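Local coordinates for protein putative O-acetylhomoserine (Thiol)-lyase (Campylobacter jejuni, PDB 4OC9) that probably uses pyridoxal phosphate to convert O-acetylhomoserine and a sulfur donor into homocysteine, as expected of an O-acetylhomoserine sulfhydrylase of the trans-sulfuration family, at residues G13-D18 with S24-Q29; T31-E36 with S58-D63; Q67-V72 with Q284-L289; G212-G217 with P276-L281. All coordinates share one frame; numbering follows the deposited sequence.

Contact 1 (G13-D18 with S24-Q29); sequences GAYNFD and SVPIYQ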
loop_
_atom_site.group_PDB
_atom_site.type_symbol
_atom_site.label_atom_id
_atom_site.label_comp_id
_atom_site.label_asym_id
_atom_site.label_seq_id
_atom_site.Cartn_x
_atom_site.Cartn_y
_atom_site.Cartn_z
ATOM N N GLY D 13 18.057 12.881 5.748
ATOM C CA GLY D 13 17.928 14.114 4.963
ATOM C C GLY D 13 16.547 14.330 4.336
ATOM O O GLY D 13 15.763 13.389 4.158
ATOM N N ALA D 14 16.243 15.600 4.047
ATOM C CA ALA D 14 14.988 16.000 3.443
ATOM C C ALA D 14 13.729 15.508 4.164
ATOM O O ALA D 14 12.679 15.468 3.555
ATOM C CB ALA D 14 14.959 15.552 1.993
ATOM N N TYR D 15 13.833 15.166 5.444
ATOM C CA TYR D 15 12.707 14.697 6.252
ATOM C C TYR D 15 13.017 15.002 7.741
ATOM O O TYR D 15 13.963 14.426 8.240
ATOM C CB TYR D 15 12.435 13.201 6.031
ATOM C CG TYR D 15 11.407 12.615 6.995
ATOM C CD1 TYR D 15 10.055 12.946 6.895
ATOM C CD2 TYR D 15 11.775 11.659 7.948
ATOM C CE1 TYR D 15 9.122 12.416 7.773
ATOM C CE2 TYR D 15 10.847 11.109 8.820
ATOM C CZ TYR D 15 9.527 11.475 8.726
ATOM O OH TYR D 15 8.606 10.938 9.599
ATOM N N ASN D 16 12.250 15.941 8.341
ATOM C CA ASN D 16 12.252 16.505 9.741
ATOM C C ASN D 16 11.541 15.815 10.796
ATOM O O ASN D 16 11.781 16.172 11.918
ATOM C CB ASN D 16 11.488 17.854 9.710
ATOM C CG ASN D 16 11.518 18.616 10.994
ATOM O OD1 ASN D 16 10.457 19.071 11.542
ATOM N ND2 ASN D 16 12.697 18.759 11.503
ATOM N N PHE D 17 10.771 14.797 10.472
ATOM C CA PHE D 17 9.947 14.111 11.465
ATOM C C PHE D 17 8.791 15.074 11.711
ATOM O O PHE D 17 8.991 16.212 12.164
ATOM C CB PHE D 17 10.628 13.812 12.800
ATOM C CG PHE D 17 11.899 13.040 12.669
ATOM C CD1 PHE D 17 11.874 11.715 12.330
ATOM C CD2 PHE D 17 13.119 13.631 12.945
ATOM C CE1 PHE D 17 13.045 11.000 12.186
ATOM C CE2 PHE D 17 14.298 12.924 12.817
ATOM C CZ PHE D 17 14.262 11.604 12.430
ATOM N N ASP D 18 7.581 14.683 11.361
ATOM C CA ASP D 18 6.460 15.572 11.606
ATOM C C ASP D 18 6.103 15.517 13.122
ATOM O O ASP D 18 6.966 15.240 13.973
ATOM C CB ASP D 18 5.304 15.319 10.637
ATOM C CG ASP D 18 5.606 15.783 9.213
ATOM O OD1 ASP D 18 6.511 16.615 8.990
ATOM O OD2 ASP D 18 4.893 15.329 8.305
ATOM N N SER D 24 10.315 6.319 9.979
ATOM C CA SER D 24 10.055 6.072 8.582
ATOM C C SER D 24 9.202 7.213 8.040
ATOM O O SER D 24 8.396 7.773 8.772
ATOM C CB SER D 24 9.286 4.779 8.385
ATOM O OG SER D 24 8.988 4.627 7.011
ATOM N N VAL D 25 9.361 7.521 6.761
ATOM C CA VAL D 25 8.598 8.592 6.140
ATOM C C VAL D 25 7.166 8.118 5.975
ATOM O O VAL D 25 6.909 7.047 5.460
ATOM C CB VAL D 25 9.145 8.981 4.767
ATOM C CG1 VAL D 25 8.342 10.114 4.171
ATOM C CG2 VAL D 25 10.606 9.402 4.868
ATOM N N PRO D 26 6.207 8.921 6.429
ATOM C CA PRO D 26 4.849 8.472 6.278
ATOM C C PRO D 26 4.408 8.432 4.833
ATOM O O PRO D 26 4.926 9.184 3.993
ATOM C CB PRO D 26 4.024 9.535 7.023
ATOM C CG PRO D 26 5.006 10.342 7.810
ATOM C CD PRO D 26 6.308 10.227 7.093
ATOM N N ILE D 27 3.437 7.560 4.564
ATOM C CA ILE D 27 2.895 7.425 3.220
ATOM C C ILE D 27 1.654 8.322 3.145
ATOM O O ILE D 27 0.600 7.998 3.725
ATOM C CB ILE D 27 2.461 5.998 2.884
ATOM C CG1 ILE D 27 3.603 5.018 3.126
ATOM C CG2 ILE D 27 1.959 5.960 1.455
ATOM C CD1 ILE D 27 3.193 3.554 2.987
ATOM N N TYR D 28 1.794 9.438 2.438
ATOM C CA TYR D 28 0.700 10.370 2.266
ATOM C C TYR D 28 -0.213 9.924 1.102
ATOM O O TYR D 28 -0.169 10.500 0.013
ATOM C CB TYR D 28 1.209 11.815 2.097
ATOM C CG TYR D 28 1.852 12.332 3.366
ATOM C CD1 TYR D 28 1.074 12.937 4.364
ATOM C CD2 TYR D 28 3.229 12.197 3.605
ATOM C CE1 TYR D 28 1.637 13.396 5.541
ATOM C CE2 TYR D 28 3.800 12.651 4.790
ATOM C CZ TYR D 28 2.988 13.262 5.743
ATOM O OH TYR D 28 3.516 13.714 6.905
ATOM N N GLN D 29 -1.042 8.901 1.364
ATOM C CA GLN D 29 -1.983 8.351 0.373
ATOM C C GLN D 29 -3.095 9.411 0.464
ATOM O O GLN D 29 -4.155 9.237 1.102
ATOM C CB GLN D 29 -2.442 6.944 0.775
ATOM C CG GLN D 29 -3.250 6.271 -0.312
ATOM C CD GLN D 29 -2.393 5.994 -1.514
ATOM O OE1 GLN D 29 -1.421 5.271 -1.417
ATOM N NE2 GLN D 29 -2.815 6.493 -2.688
#
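Tyr-15 lays its ring against Val-25 and Pro-26, and the loop between helices 6-9 and 38-45 thereby folds back on itself. One face of the ring takes the CG2 methyl of Val-25 in a CH-pi contact, 4.0 Å from the ring centroid and 14° off the ring normal. Over the opposite face lies the backbone N of Phe-17, so the ring is held between a methyl group and its own segment. With CG anti to the backbone N (chi1 172°), the ring runs across to the proline, where Tyr-15 CE1 stands 3.6 Å from Pro-26 CD.

Either side of Tyr-15 in sequence the packing thins: Ala-14 and Asn-16 are exposed, Asn-16 being poorly ordered as well, and Asp-18 is partly exposed. Asp-18 OD2 comes up near the plane of the Tyr-28 ring, at its hydroxyl, with carboxylate and ring planes 59° apart, and Gln-20 of the second subunit packs on both residues. Tyr-28 is itself the centre of an inverse gamma turn.

The chemistry is thus divided: apolar groups fill the middle, while the Tyr-15 hydroxyl is hydrogen-bonded to Ser-22 O, so that the phenol's polar end is satisfied inside the same loop.

Contact 2 (T31-E36 with S58-D63); sequences TAYNFE and SNPTSD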
loop_
_atom_site.group_PDB
_atom_site.type_symbol
_atom_site.label_atom_id
_atom_site.label_comp_id
_atom_site.label_asym_id
_atom_site.label_seq_id
_atom_site.Cartn_x
_atom_site.Cartn_y
_atom_site.Cartn_z
ATOM N N THR D 31 -4.571 13.242 -1.865
ATOM C CA THR D 31 -4.518 14.123 -3.033
ATOM C C THR D 31 -4.583 15.584 -2.725
ATOM O O THR D 31 -4.020 16.379 -3.480
ATOM C CB THR D 31 -5.654 13.833 -4.027
ATOM O OG1 THR D 31 -6.923 13.871 -3.355
ATOM C CG2 THR D 31 -5.489 12.455 -4.611
ATOM N N ALA D 32 -5.237 15.950 -1.615
ATOM C CA ALA D 32 -5.375 17.377 -1.282
ATOM C C ALA D 32 -4.942 17.741 0.109
ATOM O O ALA D 32 -4.823 16.902 0.978
ATOM C CB ALA D 32 -6.792 17.844 -1.546
ATOM N N TYR D 33 -4.775 19.038 0.300
ATOM C CA TYR D 33 -4.317 19.585 1.556
ATOM C C TYR D 33 -5.198 20.720 2.079
ATOM O O TYR D 33 -5.767 21.497 1.319
ATOM C CB TYR D 33 -2.869 20.062 1.323
ATOM C CG TYR D 33 -2.055 18.942 0.727
ATOM C CD1 TYR D 33 -2.024 18.741 -0.648
ATOM C CD2 TYR D 33 -1.394 18.018 1.547
ATOM C CE1 TYR D 33 -1.308 17.673 -1.197
ATOM C CE2 TYR D 33 -0.678 16.971 1.005
ATOM C CZ TYR D 33 -0.636 16.795 -0.359
ATOM O OH TYR D 33 0.032 15.720 -0.895
ATOM N N ASN D 34 -5.305 20.807 3.396
ATOM C CA ASN D 34 -6.117 21.824 4.030
ATOM C C ASN D 34 -5.339 23.115 4.198
ATOM O O ASN D 34 -4.448 23.191 5.038
ATOM C CB ASN D 34 -6.559 21.304 5.402
ATOM C CG ASN D 34 -7.521 22.242 6.139
ATOM O OD1 ASN D 34 -7.610 22.172 7.342
ATOM N ND2 ASN D 34 -8.244 23.107 5.421
ATOM N N PHE D 35 -5.649 24.120 3.376
ATOM C CA PHE D 35 -4.973 25.399 3.482
ATOM C C PHE D 35 -5.454 26.007 4.783
ATOM O O PHE D 35 -6.624 25.862 5.138
ATOM C CB PHE D 35 -5.310 26.325 2.334
ATOM C CG PHE D 35 -5.039 25.722 0.998
ATOM C CD1 PHE D 35 -3.725 25.518 0.570
ATOM C CD2 PHE D 35 -6.070 25.386 0.160
ATOM C CE1 PHE D 35 -3.464 24.948 -0.645
ATOM C CE2 PHE D 35 -5.802 24.825 -1.078
ATOM C CZ PHE D 35 -4.508 24.618 -1.478
ATOM N N GLU D 36 -4.550 26.686 5.498
ATOM C CA GLU D 36 -4.873 27.312 6.804
ATOM C C GLU D 36 -5.775 28.547 6.661
ATOM O O GLU D 36 -6.466 28.906 7.608
ATOM C CB GLU D 36 -3.616 27.694 7.571
ATOM C CG GLU D 36 -2.648 26.539 7.780
ATOM C CD GLU D 36 -1.397 26.956 8.506
ATOM O OE1 GLU D 36 -1.503 27.678 9.510
ATOM O OE2 GLU D 36 -0.304 26.508 8.110
ATOM N N SER D 58 2.733 17.884 -6.421
ATOM C CA SER D 58 3.721 17.426 -5.482
ATOM C C SER D 58 3.035 16.774 -4.283
ATOM O O SER D 58 1.895 17.102 -3.939
ATOM C CB SER D 58 4.598 18.556 -4.976
ATOM O OG SER D 58 3.848 19.440 -4.142
ATOM N N ASN D 59 3.787 15.884 -3.638
ATOM C CA ASN D 59 3.363 15.134 -2.454
ATOM C C ASN D 59 4.569 15.028 -1.494
ATOM O O ASN D 59 5.691 14.818 -1.943
ATOM C CB ASN D 59 2.834 13.793 -2.925
ATOM C CG ASN D 59 2.441 12.867 -1.793
ATOM O OD1 ASN D 59 3.284 12.440 -0.980
ATOM N ND2 ASN D 59 1.187 12.419 -1.823
ATOM N N PRO D 60 4.351 15.191 -0.184
ATOM C CA PRO D 60 5.455 15.138 0.776
ATOM C C PRO D 60 6.265 13.848 0.750
ATOM O O PRO D 60 7.492 13.911 0.892
ATOM C CB PRO D 60 4.778 15.319 2.137
ATOM C CG PRO D 60 3.429 15.876 1.835
ATOM C CD PRO D 60 3.053 15.370 0.479
ATOM N N THR D 61 5.630 12.707 0.524
ATOM C CA THR D 61 6.362 11.444 0.462
ATOM C C THR D 61 7.304 11.528 -0.711
ATOM O O THR D 61 8.519 11.358 -0.568
ATOM C CB THR D 61 5.431 10.217 0.321
ATOM O OG1 THR D 61 4.544 10.146 1.437
ATOM C CG2 THR D 61 6.230 8.935 0.250
ATOM N N SER D 62 6.765 11.838 -1.887
ATOM C CA SER D 62 7.603 11.973 -3.106
ATOM C C SER D 62 8.630 13.133 -3.045
ATOM O O SER D 62 9.676 13.069 -3.671
ATOM C CB SER D 62 6.782 11.990 -4.364
ATOM O OG SER D 62 5.782 12.975 -4.309
ATOM N N ASP D 63 8.365 14.162 -2.241
ATOM C CA ASP D 63 9.316 15.283 -2.101
ATOM C C ASP D 63 10.596 14.812 -1.407
ATOM O O ASP D 63 11.695 15.225 -1.782
ATOM C CB ASP D 63 8.720 16.455 -1.314
ATOM C CG ASP D 63 7.613 17.164 -2.076
ATOM O OD1 ASP D 63 7.467 16.930 -3.301
ATOM O OD2 ASP D 63 6.901 17.972 -1.451
#
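Asn-59 ND2 is gripped by the backbone O of Tyr-28 and, more weakly, by Ser-55 OG, and the hydroxyl of Tyr-33 arrives beside it, 3.6 Å from Asn-59 ND2. The motif here is an N-cap: Asn-59 stands right before helix 60-73, and the carbonyl half of its amide does the capping. Asn-59 OD1 accepts from Thr-61 N at 2.8 Å, closing an Asx turn. The donor lies in the carbonyl plane, although the bond is bent, with an N-H...O angle of 141°. A chi1 of 176° swings the amide over the first turn, where it can serve Thr-61 with its oxygen and the loop with its nitrogen. The backbone contributes too, for Asp-63 N bonds to Asn-59 O at 2.8 Å.

Tyr-33 reaches this cap from a loop segment without regular structure. Its ring stands steeply to the Asn-59 amide, the planes 78° apart, and its hydroxyl is hydrogen-bonded to Ser-55 OG. That serine therefore links phenol and capping amide, a second-shell group that helps to place both. Around them the assembly closes in, with Gln-20 of the second subunit packing on Tyr-33 and Pro-60, and Asn-368 of the third subunit on Thr-31 and Ala-32.

Where phenol and helix start meet most closely, the ring of Pro-60, the first helical residue, packs against the hydroxyl end of the tyrosine: Pro-60 CD lies 3.3 Å from Tyr-33 OH and 4.0 Å from Tyr-33 CZ.

Contact 3 (Q67-V72 with Q284-L289); sequences QRLANV and QGLETL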
loop_
_atom_site.group_PDB
_atom_site.type_symbol
_atom_site.label_atom_id
_atom_site.label_comp_id
_atom_site.label_asym_id
_atom_site.label_seq_id
_atom_site.Cartn_x
_atom_site.Cartn_y
_atom_site.Cartn_z
ATOM N N GLN D 67 14.382 15.081 -3.170
ATOM C CA GLN D 67 15.514 15.764 -2.579
ATOM C C GLN D 67 16.659 14.795 -2.252
ATOM O O GLN D 67 17.829 15.116 -2.468
ATOM C CB GLN D 67 15.074 16.582 -1.360
ATOM C CG GLN D 67 16.156 17.537 -0.887
ATOM C CD GLN D 67 16.474 18.581 -1.943
ATOM O OE1 GLN D 67 15.579 19.306 -2.433
ATOM N NE2 GLN D 67 17.749 18.701 -2.271
ATOM N N ARG D 68 16.337 13.631 -1.734
ATOM C CA ARG D 68 17.388 12.670 -1.447
ATOM C C ARG D 68 18.073 12.226 -2.725
ATOM O O ARG D 68 19.292 12.063 -2.735
ATOM C CB ARG D 68 16.920 11.448 -0.662
ATOM C CG ARG D 68 16.566 11.744 0.787
ATOM C CD ARG D 68 16.236 10.466 1.524
ATOM N NE ARG D 68 15.815 10.750 2.893
ATOM C CZ ARG D 68 15.331 9.847 3.727
ATOM N NH1 ARG D 68 15.150 8.605 3.330
ATOM N NH2 ARG D 68 14.963 10.198 4.946
ATOM N N LEU D 69 17.308 11.961 -3.774
ATOM C CA LEU D 69 17.933 11.558 -5.045
ATOM C C LEU D 69 18.874 12.665 -5.518
ATOM O O LEU D 69 19.955 12.378 -6.051
ATOM C CB LEU D 69 16.907 11.249 -6.124
ATOM C CG LEU D 69 16.137 9.938 -6.033
ATOM C CD1 LEU D 69 14.914 9.965 -6.920
ATOM C CD2 LEU D 69 17.061 8.801 -6.396
ATOM N N ALA D 70 18.467 13.916 -5.319
ATOM C CA ALA D 70 19.309 15.042 -5.698
ATOM C C ALA D 70 20.573 15.073 -4.824
ATOM O O ALA D 70 21.662 15.356 -5.303
ATOM C CB ALA D 70 18.559 16.363 -5.560
ATOM N N ASN D 71 20.400 14.824 -3.551
ATOM C CA ASN D 71 21.513 14.813 -2.612
ATOM C C ASN D 71 22.525 13.736 -2.933
ATOM O O ASN D 71 23.714 14.014 -2.930
ATOM C CB ASN D 71 21.024 14.658 -1.164
ATOM C CG ASN D 71 20.220 15.847 -0.711
ATOM O OD1 ASN D 71 20.102 16.818 -1.428
ATOM N ND2 ASN D 71 19.628 15.759 0.464
ATOM N N VAL D 72 22.069 12.526 -3.235
ATOM C CA VAL D 72 23.031 11.459 -3.559
ATOM C C VAL D 72 23.759 11.749 -4.866
ATOM O O VAL D 72 24.886 11.355 -5.011
ATOM C CB VAL D 72 22.458 10.016 -3.537
ATOM C CG1 VAL D 72 21.919 9.728 -2.155
ATOM C CG2 VAL D 72 21.366 9.815 -4.566
ATOM N N GLN D 284 12.414 3.522 0.073
ATOM C CA GLN D 284 12.982 2.379 0.805
ATOM C C GLN D 284 14.139 1.743 0.001
ATOM O O GLN D 284 15.144 1.330 0.559
ATOM C CB GLN D 284 11.928 1.302 1.129
ATOM C CG GLN D 284 10.677 1.860 1.789
ATOM C CD GLN D 284 10.932 2.668 3.038
ATOM O OE1 GLN D 284 10.579 3.840 3.053
ATOM N NE2 GLN D 284 11.617 2.117 4.029
ATOM N N GLY D 285 13.950 1.649 -1.317
ATOM C CA GLY D 285 14.941 1.041 -2.169
ATOM C C GLY D 285 16.168 1.892 -2.193
ATOM O O GLY D 285 17.283 1.371 -2.182
ATOM N N LEU D 286 15.969 3.206 -2.182
ATOM C CA LEU D 286 17.099 4.109 -2.206
ATOM C C LEU D 286 17.996 3.881 -1.001
ATOM O O LEU D 286 19.215 3.937 -1.090
ATOM C CB LEU D 286 16.645 5.564 -2.262
ATOM C CG LEU D 286 17.796 6.582 -2.322
ATOM C CD1 LEU D 286 18.687 6.323 -3.519
ATOM C CD2 LEU D 286 17.220 7.997 -2.401
ATOM N N GLU D 287 17.382 3.655 0.137
ATOM C CA GLU D 287 18.134 3.396 1.377
ATOM C C GLU D 287 19.153 2.265 1.287
ATOM O O GLU D 287 20.214 2.347 1.861
ATOM C CB GLU D 287 17.207 3.068 2.575
ATOM C CG GLU D 287 16.313 4.201 3.118
ATOM C CD GLU D 287 15.685 3.844 4.464
ATOM O OE1 GLU D 287 15.743 2.655 4.844
ATOM O OE2 GLU D 287 15.092 4.736 5.147
ATOM N N THR D 288 18.802 1.209 0.577
ATOM C CA THR D 288 19.664 0.049 0.448
ATOM C C THR D 288 20.416 -0.115 -0.849
ATOM O O THR D 288 21.105 -1.099 -1.043
ATOM C CB THR D 288 18.783 -1.226 0.550
ATOM O OG1 THR D 288 17.820 -1.223 -0.500
ATOM C CG2 THR D 288 18.021 -1.319 1.917
ATOM N N LEU D 289 20.237 0.809 -1.770
ATOM C CA LEU D 289 20.891 0.705 -3.058
ATOM C C LEU D 289 22.400 0.573 -2.975
ATOM O O LEU D 289 23.000 -0.190 -3.731
ATOM C CB LEU D 289 20.495 1.905 -3.931
ATOM C CG LEU D 289 21.096 1.982 -5.318
ATOM C CD1 LEU D 289 20.855 0.725 -6.131
ATOM C CD2 LEU D 289 20.531 3.176 -6.058
#
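A nearly parallel helix pair, 60-73 and the long helix 276-309, packs here through a buried patch. Their short segments cross at 19° with the axes 11.3 Å apart, a spacing filled mainly by Leu-286, which meets Arg-68 and Leu-69 from the other helix. Its CG is anti to the backbone N (chi1 -179°), which sends the forked end toward the neighbouring helix. Leu-286 CD2 touches Arg-68 CB at 3.9 Å, and both methyls of Leu-286, CD1 and CD2, meet Leu-69 CD2 at 4.1 Å, with the two leucine side chains running aslant to each other.

Beside this apolar patch the charged ends pass without a salt bridge, for Arg-68 NH1 and Glu-287 OE2 are 4.3 Å apart. Each has firmer partners. Arg-68 NE donates to Gly-13 O, tying the helix to the N-terminal loop, whereas Glu-287 forms a salt bridge with Lys-373 of the fourth subunit and a hydrogen bond with Ser-372 of that subunit. Their mutual attraction is probably a modest addition to these bonds.

Leu-69 also packs on Ala-218 and Ile-220 of strand 217-221, so its side chain sits where helix 60-73, helix 276-309 and the central seven-stranded sheet meet, at the strand that runs antiparallel to its neighbours.

Contact 4 (G212-G217 with P276-L281); sequences GTALGG and PQNAWL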
loop_
_atom_site.group_PDB
_atom_site.type_symbol
_atom_site.label_atom_id
_atom_site.label_comp_id
_atom_site.label_asym_id
_atom_site.label_seq_id
_atom_site.Cartn_x
_atom_site.Cartn_y
_atom_site.Cartn_z
ATOM N N GLY D 212 11.783 -4.993 -8.684
ATOM C CA GLY D 212 10.717 -5.100 -9.686
ATOM C C GLY D 212 9.323 -4.824 -9.159
ATOM O O GLY D 212 8.348 -5.380 -9.666
ATOM N N THR D 213 9.224 -3.921 -8.194
ATOM C CA THR D 213 7.936 -3.611 -7.585
ATOM C C THR D 213 7.372 -2.212 -7.699
ATOM O O THR D 213 6.220 -2.016 -7.421
ATOM C CB THR D 213 8.006 -3.913 -6.087
ATOM O OG1 THR D 213 9.069 -3.172 -5.487
ATOM C CG2 THR D 213 8.290 -5.399 -5.870
ATOM N N ALA D 214 8.157 -1.235 -8.085
ATOM C CA ALA D 214 7.604 0.090 -8.185
ATOM C C ALA D 214 8.115 0.829 -9.373
ATOM O O ALA D 214 9.285 1.191 -9.475
ATOM C CB ALA D 214 7.904 0.872 -6.942
ATOM N N LEU D 215 7.195 1.085 -10.278
ATOM C CA LEU D 215 7.485 1.787 -11.466
ATOM C C LEU D 215 7.666 3.250 -11.041
ATOM O O LEU D 215 6.907 3.770 -10.240
ATOM C CB LEU D 215 6.285 1.672 -12.433
ATOM C CG LEU D 215 6.520 2.200 -13.857
ATOM C CD1 LEU D 215 7.585 1.326 -14.514
ATOM C CD2 LEU D 215 5.250 2.159 -14.676
ATOM N N GLY D 216 8.635 3.926 -11.616
ATOM C CA GLY D 216 8.896 5.333 -11.304
ATOM C C GLY D 216 10.091 5.949 -12.020
ATOM O O GLY D 216 10.949 5.267 -12.527
ATOM N N GLY D 217 10.113 7.273 -12.064
ATOM C CA GLY D 217 11.194 8.014 -12.687
ATOM C C GLY D 217 11.527 9.304 -11.959
ATOM O O GLY D 217 10.801 9.735 -11.065
ATOM N N PRO D 276 1.999 7.926 -4.304
ATOM C CA PRO D 276 2.631 7.901 -2.977
ATOM C C PRO D 276 3.184 6.558 -2.532
ATOM O O PRO D 276 4.248 6.473 -1.888
ATOM C CB PRO D 276 1.504 8.313 -2.037
ATOM C CG PRO D 276 0.507 9.002 -2.871
ATOM C CD PRO D 276 0.618 8.438 -4.251
ATOM N N GLN D 277 2.465 5.501 -2.838
ATOM C CA GLN D 277 2.926 4.196 -2.427
ATOM C C GLN D 277 4.227 3.880 -3.190
ATOM O O GLN D 277 5.162 3.326 -2.607
ATOM C CB GLN D 277 1.852 3.154 -2.732
ATOM C CG GLN D 277 2.148 1.772 -2.209
ATOM C CD GLN D 277 2.108 1.690 -0.693
ATOM O OE1 GLN D 277 1.393 2.446 -0.029
ATOM N NE2 GLN D 277 2.811 0.714 -0.148
ATOM N N ASN D 278 4.242 4.170 -4.502
ATOM C CA ASN D 278 5.436 3.902 -5.316
ATOM C C ASN D 278 6.588 4.751 -4.838
ATOM O O ASN D 278 7.727 4.245 -4.672
ATOM C CB ASN D 278 5.232 4.072 -6.815
ATOM C CG ASN D 278 4.432 2.949 -7.437
ATOM O OD1 ASN D 278 3.565 2.352 -6.828
ATOM N ND2 ASN D 278 4.730 2.667 -8.705
ATOM N N ALA D 279 6.293 6.016 -4.525
ATOM C CA ALA D 279 7.332 6.938 -4.046
ATOM C C ALA D 279 7.946 6.406 -2.757
ATOM O O ALA D 279 9.173 6.369 -2.605
ATOM C CB ALA D 279 6.775 8.321 -3.835
ATOM N N TRP D 280 7.090 5.961 -1.843
ATOM C CA TRP D 280 7.556 5.422 -0.563
ATOM C C TRP D 280 8.418 4.167 -0.744
ATOM O O TRP D 280 9.477 4.048 -0.137
ATOM C CB TRP D 280 6.381 5.147 0.376
ATOM C CG TRP D 280 6.801 4.690 1.705
ATOM C CD1 TRP D 280 7.188 5.462 2.720
ATOM C CD2 TRP D 280 6.841 3.337 2.173
ATOM N NE1 TRP D 280 7.501 4.671 3.834
ATOM C CE2 TRP D 280 7.291 3.364 3.514
ATOM C CE3 TRP D 280 6.563 2.102 1.583
ATOM C CZ2 TRP D 280 7.439 2.226 4.277
ATOM C CZ3 TRP D 280 6.729 0.949 2.341
ATOM C CH2 TRP D 280 7.153 1.025 3.686
ATOM N N LEU D 281 7.958 3.241 -1.581
ATOM C CA LEU D 281 8.733 2.024 -1.861
ATOM C C LEU D 281 10.079 2.402 -2.445
ATOM O O LEU D 281 11.104 1.832 -2.083
ATOM C CB LEU D 281 7.990 1.117 -2.831
ATOM C CG LEU D 281 6.782 0.431 -2.224
ATOM C CD1 LEU D 281 5.934 -0.283 -3.255
ATOM C CD2 LEU D 281 7.247 -0.553 -1.161
#
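This is a loop-to-helix contact, held by a single side-chain hydrogen bond, between the approach to strand 217-221 and the first turns of helix 276-309. The fold is that of the type I pyridoxal phosphate enzymes, and the loop follows shortly after Lys-206, the residue predicted to carry the cofactor. Gly-216 is also joined by backbone hydrogen bonds to Ser-205, the lysine's immediate neighbour in sequence.

The bond runs from Asn-278 ND2 to Leu-215 O, 2.9 Å long and nearly straight at 167°. It is well directed at both ends: the nitrogen sits on a lone pair in the plane of the carbonyl, and the oxygen lies close to the plane of the amide. A chi1 of -74° places the Asn-278 amide beside its backbone N and facing the loop backbone. The other half of that amide points to another chain, where Asn-278 OD1 takes a weak hydrogen bond from Gln-29 NE2 of the third subunit. Thr-213 O accepts from the same NE2, so loop and helix share a partner across the subunit boundary.

Ala-214 supplies the apolar half of the contact, against Leu-281, which lies about one helical turn after Asn-278. It is small enough for the chains to come close, the CA atoms of Ala-214 and Asn-278 being 5.2 Å apart, and Ala-214 CB rests 4.1 Å from Leu-281 CB.

The four contacts form one connected region built on two helices. Contacts 2 and 3 share helix 60-73, and their centres are 20 Å apart. Contacts 3 and 4 share the long helix that follows residue 275, with centres 13 Å apart. Contact 1 lies across the beginnings of both helices: its centre is 12 Å from that of contact 2, where Thr-61 OG1 probably bonds to Pro-26 O at 2.8 Å, and 15 Å from that of contact 4, where Ile-27 CG1 packs on Trp-280 CG at 3.5 Å. Contacts 2 and 4 meet through Ser-62 CB and Ala-279 CB, 3.7 Å apart. Of the four, contact 4 comes nearest in sequence to the cofactor lysine, and all reach neighbouring subunits.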